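Local coordinates for protein EscN (PDB 2OBL) that belongs to the P-loop NTPase clan, as a type III secretion system protein related to the alpha and beta subunits of ATP synthase, at residues A[5-10]-A[149-154]; A[75-80]-A[219-224]. The protein carries 1 engineered substitution. All blocks are in the same frame, centred on the assembly; numbering follows the deposited sequence.

Overall arrangement
Contacts 1 and 2 lie in different parts of the fold, their centres about 26 Å apart and their nearest atoms about 6 Å apart. Contact 2 is a parallel strand pair near the middle of the molecule, about 9 Å from its centre, and is held mainly by main-chain hydrogen bonds. Contact 1, with its centre about 20 Å out, packs the N-terminal strand 4-7 on helix 138-156 through side chains, with one polar bond at an exposed aspartate. Both are largely buried, but no helix or strand is common to them. Helix 138-156 itself touches strand 214-222 through A152 and E153 on I215, so the outer packing rests on an element of the central sheet.

Contact 1 of 2, residues A[5-10]-A[149-154]; sequences IRVGDA and TTIAEY
The apolar part of the contact runs from I5 and V7 on strand 4-7 to T150, I151 and Y154 on helix 138-156. CD1 of I5 meets CG2 of T150 tip to tip at 4.0 Å, and also touches CG1 of I151; the I5 and I151 side chains cross at about a right angle. V7 divides its two methyls between neighbours: CG1 touches CG1 of I151, the two side chains running past each other in opposite directions, whereas CG2 lies 4.0 Å from CD1 of Y154, obliquely to the ring. The phenol reaches this far because CG of Y154 stands anti to its own backbone N (chi1 166°), which carries the ring along the strand toward G8.

Over one ring face sits the N of G8, 4.1 Å above the plane and offset toward the rim, while CA of G8 is 3.6 Å from OH of Y154. This N is buried and has no hydrogen-bond partner in the model.

A single hydrogen bond crosses the contact: OH of Y154 donates to OD1 of D9 at 2.8 Å. The carboxylate oxygen lies at the ring edge, yet the hydroxyl meets it from above the carboxylate plane, 59° out of it. The polar end of T150 turns elsewhere, to R206 and the carbonyl of F146. The chemistry is thus that of a hydrophobic strand-on-helix interface, with the buried tyrosine's hydroxyl satisfied by an acidic side chain at the exposed margin.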
loop_
_atom_site.group_PDB
_atom_site.type_symbol
_atom_site.label_atom_id
_atom_site.label_comp_id
_atom_site.label_asym_id
_atom_site.label_seq_id
_atom_site.Cartn_x
_atom_site.Cartn_y
_atom_site.Cartn_z
ATOM N N ILE A 5 24.083 -7.235 -1.616
ATOM C CA ILE A 5 23.395 -7.904 -2.722
ATOM C C ILE A 5 23.888 -7.340 -4.040
ATOM O O ILE A 5 24.505 -6.269 -4.070
ATOM C CB ILE A 5 21.852 -7.740 -2.665
ATOM C CG1 ILE A 5 21.467 -6.261 -2.763
ATOM C CG2 ILE A 5 21.273 -8.406 -1.428
ATOM C CD1 ILE A 5 19.977 -6.037 -3.001
ATOM N N ARG A 6 23.629 -8.066 -5.125
ATOM C CA ARG A 6 24.033 -7.615 -6.450
ATOM C C ARG A 6 22.828 -7.048 -7.168
ATOM O O ARG A 6 21.759 -7.667 -7.212
ATOM C CB ARG A 6 24.645 -8.749 -7.280
ATOM C CG ARG A 6 25.899 -9.359 -6.670
ATOM C CD ARG A 6 26.558 -10.345 -7.613
ATOM N NE ARG A 6 27.229 -9.672 -8.723
ATOM C CZ ARG A 6 28.291 -8.880 -8.595
ATOM N NH1 ARG A 6 28.814 -8.644 -7.396
ATOM N NH2 ARG A 6 28.829 -8.316 -9.671
ATOM N N VAL A 7 23.003 -5.862 -7.733
ATOM C CA VAL A 7 21.903 -5.181 -8.389
ATOM C C VAL A 7 22.274 -4.739 -9.792
ATOM O O VAL A 7 23.445 -4.794 -10.177
ATOM C CB VAL A 7 21.410 -3.973 -7.564
ATOM C CG1 VAL A 7 20.811 -4.445 -6.244
ATOM C CG2 VAL A 7 22.545 -2.964 -7.323
ATOM N N GLY A 8 21.269 -4.305 -10.548
ATOM C CA GLY A 8 21.451 -3.803 -11.905
ATOM C C GLY A 8 20.117 -3.696 -12.608
ATOM O O GLY A 8 19.100 -4.178 -12.105
ATOM N N ASP A 9 20.104 -3.081 -13.784
ATOM C CA ASP A 9 18.855 -2.964 -14.528
ATOM C C ASP A 9 18.245 -4.336 -14.843
ATOM O O ASP A 9 17.027 -4.454 -14.977
ATOM C CB ASP A 9 19.054 -2.183 -15.827
ATOM C CG ASP A 9 19.321 -0.709 -15.600
ATOM O OD1 ASP A 9 19.167 -0.207 -14.464
ATOM O OD2 ASP A 9 19.685 -0.042 -16.587
ATOM N N ALA A 10 19.086 -5.367 -14.947
ATOM C CA ALA A 10 18.632 -6.700 -15.359
ATOM C C ALA A 10 17.699 -7.356 -14.344
ATOM O O ALA A 10 17.138 -8.434 -14.598
ATOM C CB ALA A 10 19.833 -7.624 -15.674
ATOM N N THR A 149 14.030 -2.862 -0.387
ATOM C CA THR A 149 14.265 -1.445 -0.145
ATOM C C THR A 149 15.521 -0.978 -0.892
ATOM O O THR A 149 15.533 0.079 -1.527
ATOM C CB THR A 149 14.317 -1.119 1.366
ATOM O OG1 THR A 149 13.087 -1.524 1.988
ATOM C CG2 THR A 149 14.502 0.406 1.595
ATOM N N THR A 150 16.560 -1.791 -0.828
ATOM C CA THR A 150 17.836 -1.488 -1.484
ATOM C C THR A 150 17.677 -1.424 -3.000
ATOM O O THR A 150 18.226 -0.548 -3.656
ATOM C CB THR A 150 18.900 -2.519 -1.085
ATOM O OG1 THR A 150 19.134 -2.404 0.330
ATOM C CG2 THR A 150 20.223 -2.246 -1.827
ATOM N N ILE A 151 16.914 -2.355 -3.555
ATOM C CA ILE A 151 16.650 -2.348 -4.986
ATOM C C ILE A 151 15.852 -1.101 -5.402
ATOM O O ILE A 151 16.127 -0.487 -6.444
ATOM C CB ILE A 151 15.953 -3.647 -5.429
ATOM C CG1 ILE A 151 16.923 -4.838 -5.309
ATOM C CG2 ILE A 151 15.451 -3.520 -6.864
ATOM C CD1 ILE A 151 16.230 -6.192 -5.402
ATOM N N ALA A 152 14.871 -0.723 -4.589
ATOM C CA ALA A 152 14.124 0.502 -4.821
ATOM C C ALA A 152 15.050 1.711 -4.848
ATOM O O ALA A 152 14.885 2.594 -5.682
ATOM C CB ALA A 152 13.011 0.690 -3.749
ATOM N N GLU A 153 16.020 1.744 -3.936
ATOM C CA GLU A 153 17.003 2.834 -3.902
ATOM C C GLU A 153 17.861 2.853 -5.163
ATOM O O GLU A 153 18.166 3.923 -5.705
ATOM C CB GLU A 153 17.878 2.729 -2.652
ATOM C CG GLU A 153 17.134 3.019 -1.358
ATOM C CD GLU A 153 17.907 2.600 -0.126
ATOM O OE1 GLU A 153 18.797 1.736 -0.245
ATOM O OE2 GLU A 153 17.612 3.129 0.967
ATOM N N TYR A 154 18.245 1.673 -5.636
ATOM C CA TYR A 154 19.032 1.587 -6.862
ATOM C C TYR A 154 18.275 2.221 -8.027
ATOM O O TYR A 154 18.835 3.032 -8.767
ATOM C CB TYR A 154 19.413 0.144 -7.201
ATOM C CG TYR A 154 19.924 0.017 -8.622
ATOM C CD1 TYR A 154 21.214 0.427 -8.963
ATOM C CD2 TYR A 154 19.105 -0.474 -9.626
ATOM C CE1 TYR A 154 21.664 0.338 -10.263
ATOM C CE2 TYR A 154 19.548 -0.570 -10.925
ATOM C CZ TYR A 154 20.821 -0.163 -11.241
ATOM O OH TYR A 154 21.236 -0.273 -12.548
#

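Contact 2 of 2, residues A[75-80]-A[219-224]; sequences GIFAGS and YTVLLE
Y219 gives its carbonyl O to the N of I76 in a 2.9 Å hydrogen bond, the first of four backbone bonds between 75-80 and 219-224, which run parallel. T220 follows with CA 3.2 Å from O of I76, a CA-H...O contact, while its hydroxyl is taken by D167. V221 uses both main-chain polar atoms: its N donates to O of I76, and its O receives the N of A78 nearly along the C=O axis (178°). Its side chain lies beside that of F77 and points the same way, with CG2 over one ring face in a CH-pi contact, 4.0 Å from the centroid. L222 brings CA up to O of A78. L223 then donates its N to that same oxygen at 2.8 Å, from 50° out of the carbonyl plane, and sets CD1 4.2 Å from CB of F77. Two waters on O of L223 link it to N and OG of S80.

The pair belongs to the central sheet of the P-loop NTPase core, and A78 opens a sequence consistent with a Walker A motif. Strands 242-245 and 161-167 flank it, helix 84-94 packs against I76 and T220, and helix 169-182 meets V221.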
loop_
_atom_site.group_PDB
_atom_site.type_symbol
_atom_site.label_atom_id
_atom_site.label_comp_id
_atom_site.label_asym_id
_atom_site.label_seq_id
_atom_site.Cartn_x
_atom_site.Cartn_y
_atom_site.Cartn_z
ATOM N N GLY A 75 0.194 2.893 4.620
ATOM C CA GLY A 75 -0.124 1.550 5.099
ATOM C C GLY A 75 -1.478 1.103 4.571
ATOM O O GLY A 75 -2.402 1.911 4.461
ATOM N N ILE A 76 -1.607 -0.177 4.240
ATOM C CA ILE A 76 -2.922 -0.743 3.951
ATOM C C ILE A 76 -3.157 -1.825 5.006
ATOM O O ILE A 76 -2.376 -2.769 5.106
ATOM C CB ILE A 76 -2.995 -1.375 2.544
ATOM C CG1 ILE A 76 -2.794 -0.297 1.464
ATOM C CG2 ILE A 76 -4.340 -2.128 2.372
ATOM C CD1 ILE A 76 -2.775 -0.844 0.020
ATOM N N PHE A 77 -4.222 -1.648 5.789
ATOM C CA PHE A 77 -4.553 -2.520 6.918
ATOM C C PHE A 77 -5.736 -3.395 6.484
ATOM O O PHE A 77 -6.771 -2.874 6.080
ATOM C CB PHE A 77 -4.957 -1.677 8.135
ATOM C CG PHE A 77 -3.817 -0.890 8.742
ATOM C CD1 PHE A 77 -3.231 -1.303 9.943
ATOM C CD2 PHE A 77 -3.317 0.243 8.109
ATOM C CE1 PHE A 77 -2.163 -0.593 10.495
ATOM C CE2 PHE A 77 -2.250 0.957 8.665
ATOM C CZ PHE A 77 -1.671 0.528 9.851
ATOM N N ALA A 78 -5.576 -4.715 6.552
ATOM C CA ALA A 78 -6.589 -5.629 6.033
ATOM C C ALA A 78 -6.532 -7.005 6.685
ATOM O O ALA A 78 -5.461 -7.567 6.884
ATOM C CB ALA A 78 -6.454 -5.764 4.519
ATOM N N GLY A 79 -7.698 -7.564 6.993
ATOM C CA GLY A 79 -7.753 -8.956 7.426
ATOM C C GLY A 79 -7.867 -9.877 6.220
ATOM O O GLY A 79 -7.638 -9.452 5.082
ATOM N N SER A 80 -8.259 -11.130 6.472
ATOM C CA SER A 80 -8.461 -12.118 5.419
ATOM C C SER A 80 -9.788 -11.936 4.713
ATOM O O SER A 80 -10.773 -11.513 5.318
ATOM C CB SER A 80 -8.421 -13.534 6.006
ATOM O OG SER A 80 -7.143 -13.811 6.525
ATOM N N TYR A 219 3.012 -0.312 2.594
ATOM C CA TYR A 219 3.279 -1.429 3.511
ATOM C C TYR A 219 1.961 -2.029 3.965
ATOM O O TYR A 219 1.095 -1.304 4.472
ATOM C CB TYR A 219 4.048 -0.918 4.740
ATOM C CG TYR A 219 5.331 -0.212 4.398
ATOM C CD1 TYR A 219 6.513 -0.932 4.228
ATOM C CD2 TYR A 219 5.363 1.178 4.223
ATOM C CE1 TYR A 219 7.700 -0.297 3.901
ATOM C CE2 TYR A 219 6.547 1.831 3.884
ATOM C CZ TYR A 219 7.712 1.085 3.735
ATOM O OH TYR A 219 8.870 1.722 3.406
ATOM N N THR A 220 1.781 -3.331 3.799
ATOM C CA THR A 220 0.526 -3.925 4.306
ATOM C C THR A 220 0.683 -4.455 5.722
ATOM O O THR A 220 1.739 -4.952 6.112
ATOM C CB THR A 220 -0.046 -5.026 3.412
ATOM O OG1 THR A 220 0.802 -6.173 3.458
ATOM C CG2 THR A 220 -0.184 -4.532 1.964
ATOM N N VAL A 221 -0.403 -4.339 6.475
ATOM C CA VAL A 221 -0.510 -4.817 7.835
ATOM C C VAL A 221 -1.689 -5.798 7.847
ATOM O O VAL A 221 -2.816 -5.449 7.464
ATOM C CB VAL A 221 -0.776 -3.664 8.817
ATOM C CG1 VAL A 221 -1.005 -4.221 10.247
ATOM C CG2 VAL A 221 0.386 -2.643 8.779
ATOM N N LEU A 222 -1.418 -7.022 8.266
ATOM C CA LEU A 222 -2.394 -8.102 8.144
ATOM C C LEU A 222 -3.086 -8.204 9.473
ATOM O O LEU A 222 -2.428 -8.375 10.511
ATOM C CB LEU A 222 -1.705 -9.420 7.819
ATOM C CG LEU A 222 -0.857 -9.404 6.545
ATOM C CD1 LEU A 222 -0.492 -10.841 6.153
ATOM C CD2 LEU A 222 -1.559 -8.659 5.389
ATOM N N LEU A 223 -4.406 -8.067 9.447
ATOM C CA LEU A 223 -5.189 -8.037 10.668
ATOM C C LEU A 223 -5.702 -9.426 10.990
ATOM O O LEU A 223 -6.183 -10.140 10.111
ATOM C CB LEU A 223 -6.341 -7.047 10.542
ATOM C CG LEU A 223 -5.927 -5.596 10.302
ATOM C CD1 LEU A 223 -7.160 -4.712 10.121
ATOM C CD2 LEU A 223 -5.041 -5.086 11.447
ATOM N N GLU A 224 -5.570 -9.824 12.245
ATOM C CA GLU A 224 -6.063 -11.130 12.660
ATOM C C GLU A 224 -7.503 -10.996 13.163
ATOM O O GLU A 224 -7.908 -9.939 13.656
ATOM C CB GLU A 224 -5.138 -11.748 13.721
ATOM C CG GLU A 224 -3.710 -12.026 13.222
ATOM C CD GLU A 224 -3.616 -13.176 12.231
ATOM O OE1 GLU A 224 -4.651 -13.815 11.950
ATOM O OE2 GLU A 224 -2.498 -13.450 11.735
HETATM O O HOH W 1 -8.420 -11.646 9.412
HETATM O O HOH W 2 -5.029 -12.018 8.165
#